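Local coordinates for protein threonine phosphate decarboxylase-like enzyme (Sulfurospirillum multivorans, PDB 6OUX) that decarboxylates L-serine O-phosphate to ethanolamine O-phosphate with the help of pyridoxal phosphate, supplying a precursor for norcobamide biosynthesis, at residues Val175-Asn178 and Pro179-Pro182; Ala185-Leu189 and Glu190-Ile194; Glu209-Ile212 and His213-Tyr216. All coordinates share one frame; numbering follows the deposited sequence.

Contact 1 (Val175-Asn178 and Pro179-Pro182)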
ATOM      1  N   VAL A 175      16.706   8.680 -14.815  1.00 14.15           N
ATOM      2  CA  VAL A 175      15.256   9.017 -14.520  1.00 13.57           C
ATOM      3  C   VAL A 175      14.834  10.300 -15.242  1.00 14.24           C
ATOM      4  O   VAL A 175      15.467  11.323 -15.070  1.00 13.26           O
ATOM      5  CB  VAL A 175      14.993   9.195 -13.049  1.00 13.92           C
ATOM      6  CG1 VAL A 175      13.486   9.442 -12.757  1.00 15.38           C
ATOM      7  CG2 VAL A 175      15.496   8.006 -12.263  1.00 14.94           C
ATOM      8  N   LEU A 176      13.821  10.198 -16.124  1.00 14.06           N
ATOM      9  CA  LEU A 176      13.240  11.330 -16.799  1.00 14.92           C
ATOM     10  C   LEU A 176      11.763  11.406 -16.333  1.00 13.45           C
ATOM     11  O   LEU A 176      11.063  10.392 -16.142  1.00 14.13           O
ATOM     12  CB  LEU A 176      13.309  11.207 -18.315  1.00 17.16           C
ATOM     13  CG  LEU A 176      14.701  11.040 -18.972  1.00 19.20           C
ATOM     14  CD1 LEU A 176      14.632  10.800 -20.464  1.00 21.20           C
ATOM     15  CD2 LEU A 176      15.541  12.283 -18.722  1.00 22.48           C
ATOM     16  N   ILE A 177      11.327  12.601 -16.030  1.00 12.83           N
ATOM     17  CA  ILE A 177       9.950  12.854 -15.640  1.00 12.66           C
ATOM     18  C   ILE A 177       9.336  13.679 -16.794  1.00 11.81           C
ATOM     19  O   ILE A 177       9.808  14.787 -17.053  1.00 12.24           O
ATOM     20  CB  ILE A 177       9.857  13.624 -14.360  1.00 13.76           C
ATOM     21  CG1 ILE A 177      10.819  13.093 -13.286  1.00 17.66           C
ATOM     22  CG2 ILE A 177       8.390  13.660 -13.838  1.00 14.75           C
ATOM     23  CD1 ILE A 177      10.576  11.689 -12.838  1.00 17.32           C
ATOM     24  N   ASN A 178       8.321  13.185 -17.475  1.00 11.63           N
ATOM     25  CA  ASN A 178       7.858  13.853 -18.691  1.00 11.95           C
ATOM     26  C   ASN A 178       6.329  13.720 -18.795  1.00 11.95           C
ATOM     27  O   ASN A 178       5.831  12.626 -18.999  1.00 13.54           O
ATOM     28  CB  ASN A 178       8.544  13.282 -19.917  1.00 12.35           C
ATOM     29  CG  ASN A 178       8.361  14.143 -21.118  1.00 13.36           C
ATOM     30  OD1 ASN A 178       8.500  15.376 -21.038  1.00 13.41           O
ATOM     31  ND2 ASN A 178       8.003  13.535 -22.227  1.00 11.89           N
ATOM     32  N   PRO A 179       5.570  14.811 -18.584  1.00 11.44           N
ATOM     33  CA  PRO A 179       6.018  16.156 -18.191  1.00 12.88           C
ATOM     34  C   PRO A 179       6.724  16.229 -16.852  1.00 12.44           C
ATOM     35  O   PRO A 179       6.408  15.487 -15.938  1.00 13.34           O
ATOM     36  CB  PRO A 179       4.678  16.995 -18.148  1.00 11.72           C
ATOM     37  CG  PRO A 179       3.674  16.201 -18.967  1.00 12.55           C
ATOM     38  CD  PRO A 179       4.096  14.750 -18.704  1.00 12.40           C
ATOM     39  N   ASN A 180       7.643  17.171 -16.683  1.00 14.13           N
ATOM     40  CA  ASN A 180       8.366  17.356 -15.361  1.00 16.33           C
ATOM     41  C   ASN A 180       7.459  18.041 -14.252  1.00 17.57           C
ATOM     42  O   ASN A 180       6.576  18.773 -14.568  1.00 15.43           O
ATOM     43  CB  ASN A 180       9.648  18.161 -15.560  1.00 17.47           C
ATOM     44  CG  ASN A 180      10.708  17.927 -14.478  1.00 18.84           C
ATOM     45  OD1 ASN A 180      10.813  16.849 -13.905  1.00 19.59           O
ATOM     46  ND2 ASN A 180      11.466  18.997 -14.140  1.00 19.19           N
ATOM     47  N   ASN A 181       7.786  17.855 -12.975  1.00 20.21           N
ATOM     48  CA  ASN A 181       6.882  17.894 -11.773  1.00 24.00           C
ATOM     49  C   ASN A 181       6.818  18.979 -10.671  1.00 29.75           C
ATOM     50  O   ASN A 181       5.910  18.770  -9.638  1.00 17.56           O
ATOM     51  CB  ASN A 181       7.394  16.798 -11.011  1.00 31.00           C
ATOM     52  CG  ASN A 181       8.894  16.924 -10.987  1.00 41.21           C
ATOM     53  OD1 ASN A 181       9.421  18.089 -10.980  1.00 25.56           O
ATOM     54  ND2 ASN A 181       9.581  15.802 -11.235  1.00 45.96           N
ATOM     55  N   PRO A 182       7.789  20.017 -10.744  1.00 21.78           N
ATOM     56  CA  PRO A 182       7.031  21.158 -10.449  1.00 20.36           C
ATOM     57  C   PRO A 182       6.911  22.175 -11.618  1.00 17.44           C
ATOM     58  O   PRO A 182       5.991  22.951 -11.570  1.00 16.38           O
ATOM     59  CB  PRO A 182       7.805  21.768  -9.254  1.00 20.04           C
ATOM     60  CG  PRO A 182       9.243  21.647  -9.738  1.00 22.07           C
ATOM     61  CD  PRO A 182       9.227  20.354 -10.562  1.00 20.18           C
TER
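I177, the last residue of strand 173-177, packs against N180 and N181 as the chain folds back beneath it. The fold-back starts at the cis peptide between N178 and P179, which brings the CA atoms of these two neighbours to 3.0 Å. The tight part of the contact lies round I177. The amide oxygen OD1 of N180 comes obliquely against its branch point, 3.4 Å from I177 CB, while the side chain of N181 crosses at about a right angle and sets its ND2 between the two arms of the isoleucine, 3.6 Å from I177 CG2. CG1 of I177 lies beside the backbone N (chi1 -45°), which leaves CG2 anti to it, and I177 CG2 lies 3.4 Å from P179 O. That oxygen is buried, has no polar partner in the model and lies against this methyl. The backbone closes in as well: N180 N stands 3.2 Å from I177 O, but at an angle too poor for a hydrogen bond. The other side of the turn is looser. The side chain of N178 turns away from the proline, and its OD1 accepts from the backbone N of L187. N180 ND2 likewise bonds elsewhere, to N183 OD1 and P129 O, and R369 bonds N181 O. N181 is assigned to O-phospho-L-serine binding, and the turn, with its cis proline and repeated Asn-Pro pairs after a central parallel strand, is consistent with the Asn-Pro-rich substrate-site loop of this PLP-dependent aminotransferase family.

Contact 2 (Ala185-Leu189 and Glu190-Ile194)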
ATOM      1  N   ALA A 185       7.049  21.260 -17.875  1.00 14.07           N
ATOM      2  CA  ALA A 185       7.421  21.284 -19.255  1.00 14.21           C
ATOM      3  C   ALA A 185       7.486  19.830 -19.794  1.00 13.84           C
ATOM      4  O   ALA A 185       7.796  18.899 -19.055  1.00 13.54           O
ATOM      5  CB  ALA A 185       8.731  21.977 -19.437  1.00 15.63           C
ATOM      6  N   TYR A 186       7.161  19.698 -21.072  1.00 13.24           N
ATOM      7  CA  TYR A 186       6.940  18.443 -21.775  1.00 14.08           C
ATOM      8  C   TYR A 186       7.817  18.363 -23.047  1.00 14.59           C
ATOM      9  O   TYR A 186       7.834  19.268 -23.841  1.00 15.87           O
ATOM     10  CB  TYR A 186       5.457  18.293 -22.177  1.00 13.70           C
ATOM     11  CG  TYR A 186       5.168  17.123 -23.103  1.00 14.26           C
ATOM     12  CD1 TYR A 186       5.221  15.803 -22.648  1.00 13.48           C
ATOM     13  CD2 TYR A 186       4.850  17.339 -24.438  1.00 14.95           C
ATOM     14  CE1 TYR A 186       4.962  14.762 -23.486  1.00 12.57           C
ATOM     15  CE2 TYR A 186       4.538  16.287 -25.284  1.00 14.68           C
ATOM     16  CZ  TYR A 186       4.586  15.012 -24.766  1.00 13.72           C
ATOM     17  OH  TYR A 186       4.359  14.005 -25.605  1.00 13.30           O
ATOM     18  N   LEU A 187       8.528  17.262 -23.193  1.00 14.25           N
ATOM     19  CA  LEU A 187       9.316  16.936 -24.384  1.00 16.42           C
ATOM     20  C   LEU A 187       8.469  16.101 -25.331  1.00 16.71           C
ATOM     21  O   LEU A 187       7.944  15.038 -24.914  1.00 16.02           O
ATOM     22  CB  LEU A 187      10.520  16.085 -23.966  1.00 16.85           C
ATOM     23  CG  LEU A 187      11.603  15.926 -25.046  1.00 19.03           C
ATOM     24  CD1 LEU A 187      12.240  17.281 -25.345  1.00 20.14           C
ATOM     25  CD2 LEU A 187      12.647  14.942 -24.586  1.00 20.92           C
ATOM     26  N   SER A 188       8.353  16.548 -26.584  1.00 16.04           N
ATOM     27  CA  SER A 188       7.551  15.833 -27.617  1.00 17.35           C
ATOM     28  C   SER A 188       7.953  14.388 -27.835  1.00 16.47           C
ATOM     29  O   SER A 188       9.107  14.006 -27.583  1.00 16.00           O
ATOM     30  CB  SER A 188       7.676  16.532 -28.993  1.00 18.28           C
ATOM     31  OG  SER A 188       9.025  16.515 -29.420  1.00 19.11           O
ATOM     32  N   LEU A 189       7.022  13.606 -28.365  1.00 18.07           N
ATOM     33  CA  LEU A 189       7.321  12.228 -28.717  1.00 20.78           C
ATOM     34  C   LEU A 189       8.434  12.245 -29.772  1.00 20.97           C
ATOM     35  O   LEU A 189       9.370  11.456 -29.708  1.00 18.26           O
ATOM     36  CB  LEU A 189       6.081  11.504 -29.276  1.00 24.53           C
ATOM     37  CG  LEU A 189       5.184  10.874 -28.204  1.00 28.18           C
ATOM     38  CD1 LEU A 189       3.829  10.398 -28.740  1.00 30.89           C
ATOM     39  CD2 LEU A 189       5.923   9.725 -27.504  1.00 29.12           C
ATOM     40  N   GLU A 190       8.343  13.172 -30.716  1.00 19.67           N
ATOM     41  CA  GLU A 190       9.357  13.270 -31.748  1.00 23.14           C
ATOM     42  C   GLU A 190      10.730  13.382 -31.120  1.00 22.27           C
ATOM     43  O   GLU A 190      11.665  12.704 -31.532  1.00 20.75           O
ATOM     44  CB  GLU A 190       9.104  14.452 -32.663  1.00 26.66           C
ATOM     45  CG  GLU A 190      10.241  14.726 -33.657  1.00 32.95           C
ATOM     46  CD  GLU A 190       9.836  15.660 -34.796  1.00 35.85           C
ATOM     47  OE1 GLU A 190      10.582  16.592 -35.071  1.00 39.70           O
ATOM     48  OE2 GLU A 190       8.768  15.452 -35.410  1.00 43.86           O
ATOM     49  N   LYS A 191      10.872  14.262 -30.161  1.00 20.36           N
ATOM     50  CA  LYS A 191      12.193  14.491 -29.524  1.00 22.20           C
ATOM     51  C   LYS A 191      12.608  13.394 -28.545  1.00 18.40           C
ATOM     52  O   LYS A 191      13.797  13.114 -28.435  1.00 16.19           O
ATOM     53  CB  LYS A 191      12.226  15.823 -28.796  1.00 25.84           C
ATOM     54  CG  LYS A 191      11.853  16.962 -29.713  1.00 32.60           C
ATOM     55  CD  LYS A 191      13.036  17.742 -30.219  1.00 40.09           C
ATOM     56  CE  LYS A 191      13.216  19.021 -29.408  1.00 43.56           C
ATOM     57  NZ  LYS A 191      12.320  20.103 -29.879  1.00 48.16           N
ATOM     58  N   MET A 192      11.644  12.796 -27.849  1.00 15.82           N
ATOM     59  CA  MET A 192      11.916  11.617 -27.039  1.00 16.69           C
ATOM     60  C   MET A 192      12.514  10.480 -27.889  1.00 16.83           C
ATOM     61  O   MET A 192      13.399   9.774 -27.396  1.00 17.15           O
ATOM     62  CB  MET A 192      10.656  11.074 -26.275  1.00 16.42           C
ATOM     63  CG  MET A 192      10.300  11.772 -24.974  1.00 18.03           C
ATOM     64  SD  MET A 192      11.602  11.942 -23.674  1.00 19.13           S
ATOM     65  CE  MET A 192      12.240  10.405 -23.796  1.00  9.97           C
ATOM     66  N   HIS A 193      11.984  10.252 -29.104  1.00 16.86           N
ATOM     67  CA  HIS A 193      12.545   9.195 -30.029  1.00 18.20           C
ATOM     68  C   HIS A 193      14.065   9.420 -30.329  1.00 17.24           C
ATOM     69  O   HIS A 193      14.903   8.527 -30.161  1.00 18.82           O
ATOM     70  CB  HIS A 193      11.749   9.167 -31.376  1.00 17.14           C
ATOM     71  CG  HIS A 193      10.496   8.371 -31.316  1.00 17.34           C
ATOM     72  ND1 HIS A 193      10.493   7.001 -31.132  1.00 17.25           N
ATOM     73  CD2 HIS A 193       9.197   8.745 -31.450  1.00 16.95           C
ATOM     74  CE1 HIS A 193       9.238   6.582 -31.101  1.00 18.29           C
ATOM     75  NE2 HIS A 193       8.436   7.620 -31.284  1.00 17.76           N
ATOM     76  N   ILE A 194      14.391  10.646 -30.702  1.00 17.98           N
ATOM     77  CA  ILE A 194      15.795  11.054 -30.943  1.00 19.90           C
ATOM     78  C   ILE A 194      16.682  10.808 -29.744  1.00 18.35           C
ATOM     79  O   ILE A 194      17.720  10.142 -29.849  1.00 18.49           O
ATOM     80  CB  ILE A 194      15.880  12.531 -31.363  1.00 22.14           C
ATOM     81  CG1 ILE A 194      15.170  12.708 -32.693  1.00 24.06           C
ATOM     82  CG2 ILE A 194      17.336  12.997 -31.486  1.00 22.82           C
ATOM     83  CD1 ILE A 194      14.789  14.144 -32.924  1.00 28.05           C
TER
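S188 O accepts from M192 N at 2.8 Å, and this bond, with an N-H...O angle of 167°, opens the first turn of helix 189-198. The serine serves this turn a second time: as N-cap residue, its OG accepts from K191 N at 3.0 Å, the capping bond, though the exact place of OG is less sure, being modelled too near the lysine chain. One step on, H193 N donates to L189 O at 2.9 Å, and the imidazole carbon CD2 of H193 also approaches that oxygen. The apolar side of the cap belongs to L187. Its two methyls part, CD1 resting 3.7 Å from K191 CB and CD2 meeting M192 SD at 3.3 Å; each helix side chain crosses the leucine at about a right angle. An alanine here would lose both methyl contacts and is likely to leave the bent methionine chain free to shift its sulfur. H193 ND1 bonds Y233 OH beyond the segment. L189 and H193 pack on helix 227-232, whereas M192 packs on L176 of strand 173-177 and on N178 just after it, so the start of helix 189-198 is lodged between that helix and the large sheet.

Contact 3 (Glu209-Ile212 and His213-Tyr216)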
ATOM      1  N   GLU A 209       5.779   9.102 -16.672  1.00 11.60           N
ATOM      2  CA  GLU A 209       4.808   9.871 -17.441  1.00 11.78           C
ATOM      3  C   GLU A 209       3.524  10.138 -16.676  1.00 11.22           C
ATOM      4  O   GLU A 209       2.435  10.190 -17.286  1.00 11.16           O
ATOM      5  CB  GLU A 209       4.483   9.127 -18.758  1.00 13.49           C
ATOM      6  CG  GLU A 209       3.849   7.757 -18.540  1.00 16.15           C
ATOM      7  CD  GLU A 209       3.159   7.228 -19.774  1.00 19.28           C
ATOM      8  OE1 GLU A 209       3.339   7.852 -20.888  1.00 21.26           O
ATOM      9  OE2 GLU A 209       2.493   6.160 -19.640  1.00 20.29           O
ATOM     10  N   SER A 210       3.636  10.298 -15.391  1.00 10.72           N
ATOM     11  CA  SER A 210       2.451  10.441 -14.510  1.00 12.67           C
ATOM     12  C   SER A 210       1.532  11.613 -14.904  1.00 12.45           C
ATOM     13  O   SER A 210       0.314  11.608 -14.614  1.00 11.96           O
ATOM     14  CB  SER A 210       2.873  10.565 -13.025  1.00 13.68           C
ATOM     15  OG  SER A 210       3.346   9.331 -12.476  1.00 13.71           O
ATOM     16  N   PHE A 211       2.115  12.653 -15.491  1.00 11.88           N
ATOM     17  CA  PHE A 211       1.318  13.819 -15.971  1.00 12.58           C
ATOM     18  C   PHE A 211       0.986  13.899 -17.449  1.00 11.92           C
ATOM     19  O   PHE A 211       0.518  14.964 -17.928  1.00 12.35           O
ATOM     20  CB  PHE A 211       2.043  15.109 -15.499  1.00 13.01           C
ATOM     21  CG  PHE A 211       2.311  15.086 -14.028  1.00 16.37           C
ATOM     22  CD1 PHE A 211       1.261  15.117 -13.147  1.00 17.02           C
ATOM     23  CD2 PHE A 211       3.583  14.902 -13.527  1.00 16.02           C
ATOM     24  CE1 PHE A 211       1.467  15.051 -11.787  1.00 19.56           C
ATOM     25  CE2 PHE A 211       3.786  14.785 -12.172  1.00 17.95           C
ATOM     26  CZ  PHE A 211       2.734  14.882 -11.303  1.00 18.77           C
ATOM     27  N   ILE A 212       1.250  12.835 -18.211  1.00 10.88           N
ATOM     28  CA  ILE A 212       1.222  12.928 -19.666  1.00 11.93           C
ATOM     29  C   ILE A 212      -0.224  13.065 -20.214  1.00 11.79           C
ATOM     30  O   ILE A 212      -0.433  13.579 -21.293  1.00 11.13           O
ATOM     31  CB  ILE A 212       1.942  11.739 -20.358  1.00 12.34           C
ATOM     32  CG1 ILE A 212       2.343  12.124 -21.807  1.00 13.89           C
ATOM     33  CG2 ILE A 212       1.128  10.458 -20.283  1.00 12.36           C
ATOM     34  CD1 ILE A 212       3.285  11.168 -22.476  1.00 16.24           C
ATOM     35  N   HIS A 213      -1.197  12.672 -19.430  1.00 12.15           N
ATOM     36  CA  HIS A 213      -2.632  12.819 -19.814  1.00 13.18           C
ATOM     37  C   HIS A 213      -3.046  14.308 -19.916  1.00 12.05           C
ATOM     38  O   HIS A 213      -4.061  14.620 -20.500  1.00 12.06           O
ATOM     39  CB  HIS A 213      -3.543  12.167 -18.750  1.00 14.41           C
ATOM     40  CG  HIS A 213      -3.820  10.730 -18.955  1.00 16.48           C
ATOM     41  ND1 HIS A 213      -2.987   9.875 -19.659  1.00 18.16           N
ATOM     42  CD2 HIS A 213      -4.825   9.961 -18.461  1.00 16.29           C
ATOM     43  CE1 HIS A 213      -3.484   8.653 -19.597  1.00 16.49           C
ATOM     44  NE2 HIS A 213      -4.605   8.686 -18.899  1.00 19.22           N
ATOM     45  N   PHE A 214      -2.274  15.221 -19.343  1.00 11.10           N
ATOM     46  CA  PHE A 214      -2.498  16.668 -19.397  1.00 10.94           C
ATOM     47  C   PHE A 214      -1.798  17.357 -20.525  1.00 11.01           C
ATOM     48  O   PHE A 214      -2.113  18.505 -20.781  1.00 11.31           O
ATOM     49  CB  PHE A 214      -2.168  17.319 -18.041  1.00 12.52           C
ATOM     50  CG  PHE A 214      -2.810  16.593 -16.902  1.00 13.26           C
ATOM     51  CD1 PHE A 214      -4.201  16.520 -16.829  1.00 13.50           C
ATOM     52  CD2 PHE A 214      -2.071  15.879 -16.004  1.00 14.48           C
ATOM     53  CE1 PHE A 214      -4.805  15.790 -15.829  1.00 14.98           C
ATOM     54  CE2 PHE A 214      -2.678  15.152 -14.979  1.00 14.68           C
ATOM     55  CZ  PHE A 214      -4.044  15.091 -14.917  1.00 15.53           C
ATOM     56  N   ALA A 215      -0.956  16.652 -21.270  1.00 10.48           N
ATOM     57  CA  ALA A 215      -0.209  17.265 -22.386  1.00 11.59           C
ATOM     58  C   ALA A 215      -0.936  17.023 -23.717  1.00 12.88           C
ATOM     59  O   ALA A 215      -1.836  16.142 -23.864  1.00 12.44           O
ATOM     60  CB  ALA A 215       1.219  16.712 -22.454  1.00 12.12           C
ATOM     61  N   TYR A 216      -0.556  17.807 -24.705  1.00 13.56           N
ATOM     62  CA  TYR A 216      -1.163  17.606 -26.012  1.00 15.24           C
ATOM     63  C   TYR A 216      -0.184  18.031 -27.081  1.00 14.65           C
ATOM     64  O   TYR A 216       0.592  18.933 -26.845  1.00 13.74           O
ATOM     65  CB  TYR A 216      -2.526  18.349 -26.122  1.00 15.12           C
ATOM     66  CG  TYR A 216      -2.462  19.826 -25.892  1.00 16.96           C
ATOM     67  CD1 TYR A 216      -2.537  20.339 -24.606  1.00 18.60           C
ATOM     68  CD2 TYR A 216      -2.244  20.718 -26.938  1.00 20.05           C
ATOM     69  CE1 TYR A 216      -2.417  21.673 -24.356  1.00 19.83           C
ATOM     70  CE2 TYR A 216      -2.151  22.097 -26.698  1.00 22.10           C
ATOM     71  CZ  TYR A 216      -2.232  22.559 -25.400  1.00 22.98           C
ATOM     72  OH  TYR A 216      -2.133  23.879 -25.116  1.00 25.41           O
TER
HETATM   73  O   HOH W   1      -2.259  13.443 -23.313  1.00 12.90           O
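The chain winds through consecutive tight turns on leaving strand 204-208. A type I turn from E209 to I212 is closed by I212 N donating to E209 O at 3.0 Å; F214 N then donates to F211 O at 3.1 Å, and A215 N to I212 O, also at 3.1 Å. These three-residue steps make a short 3-10 segment. In the aminotransferase-type fold this coil follows a central parallel strand and here runs beside the substrate site. Among the side chains, F211 and F214 come together over one turn. F211 CB lies 4.2 Å from F214 CD2, and F214 CE2 reaches the edge of the F211 ring near its plane. With CG anti to its carbonyl carbon (F214 chi1 -49°), the second phenylalanine also brings CD2 to within 3.4 Å of F211 O, obliquely to its ring. Beyond the segments F211 meets F328 edge to face, and the ring of F214 meets that of Y302. A water lies 2.7 Å from I212 O and 2.8 Å from A215 O, within hydrogen-bonding distance of both, though it has more acceptors nearby than protons to give.

How the contacts relate
Contacts 1, 2 and 3 follow one another along the chain and pack together, their centres 10 to 12 Å apart. Contact 1 is tied to contact 2 by a probable backbone hydrogen bond, N180 N to A185 O at 2.9 Å. Contact 3 lies against the cis proline of contact 1, P179 CD being 3.5 Å from F211 C. The ring of Y186 completes the triangle, its CG 4.0 Å from A215 CB. Contact 1 holds the substrate-binding N181, whose side chain is about 6 Å from that of R369 and about 11 Å from that of R355. F211 of contact 3 comes within about 4 Å of N181, side chain to side chain, whereas contact 2 lies away from the site.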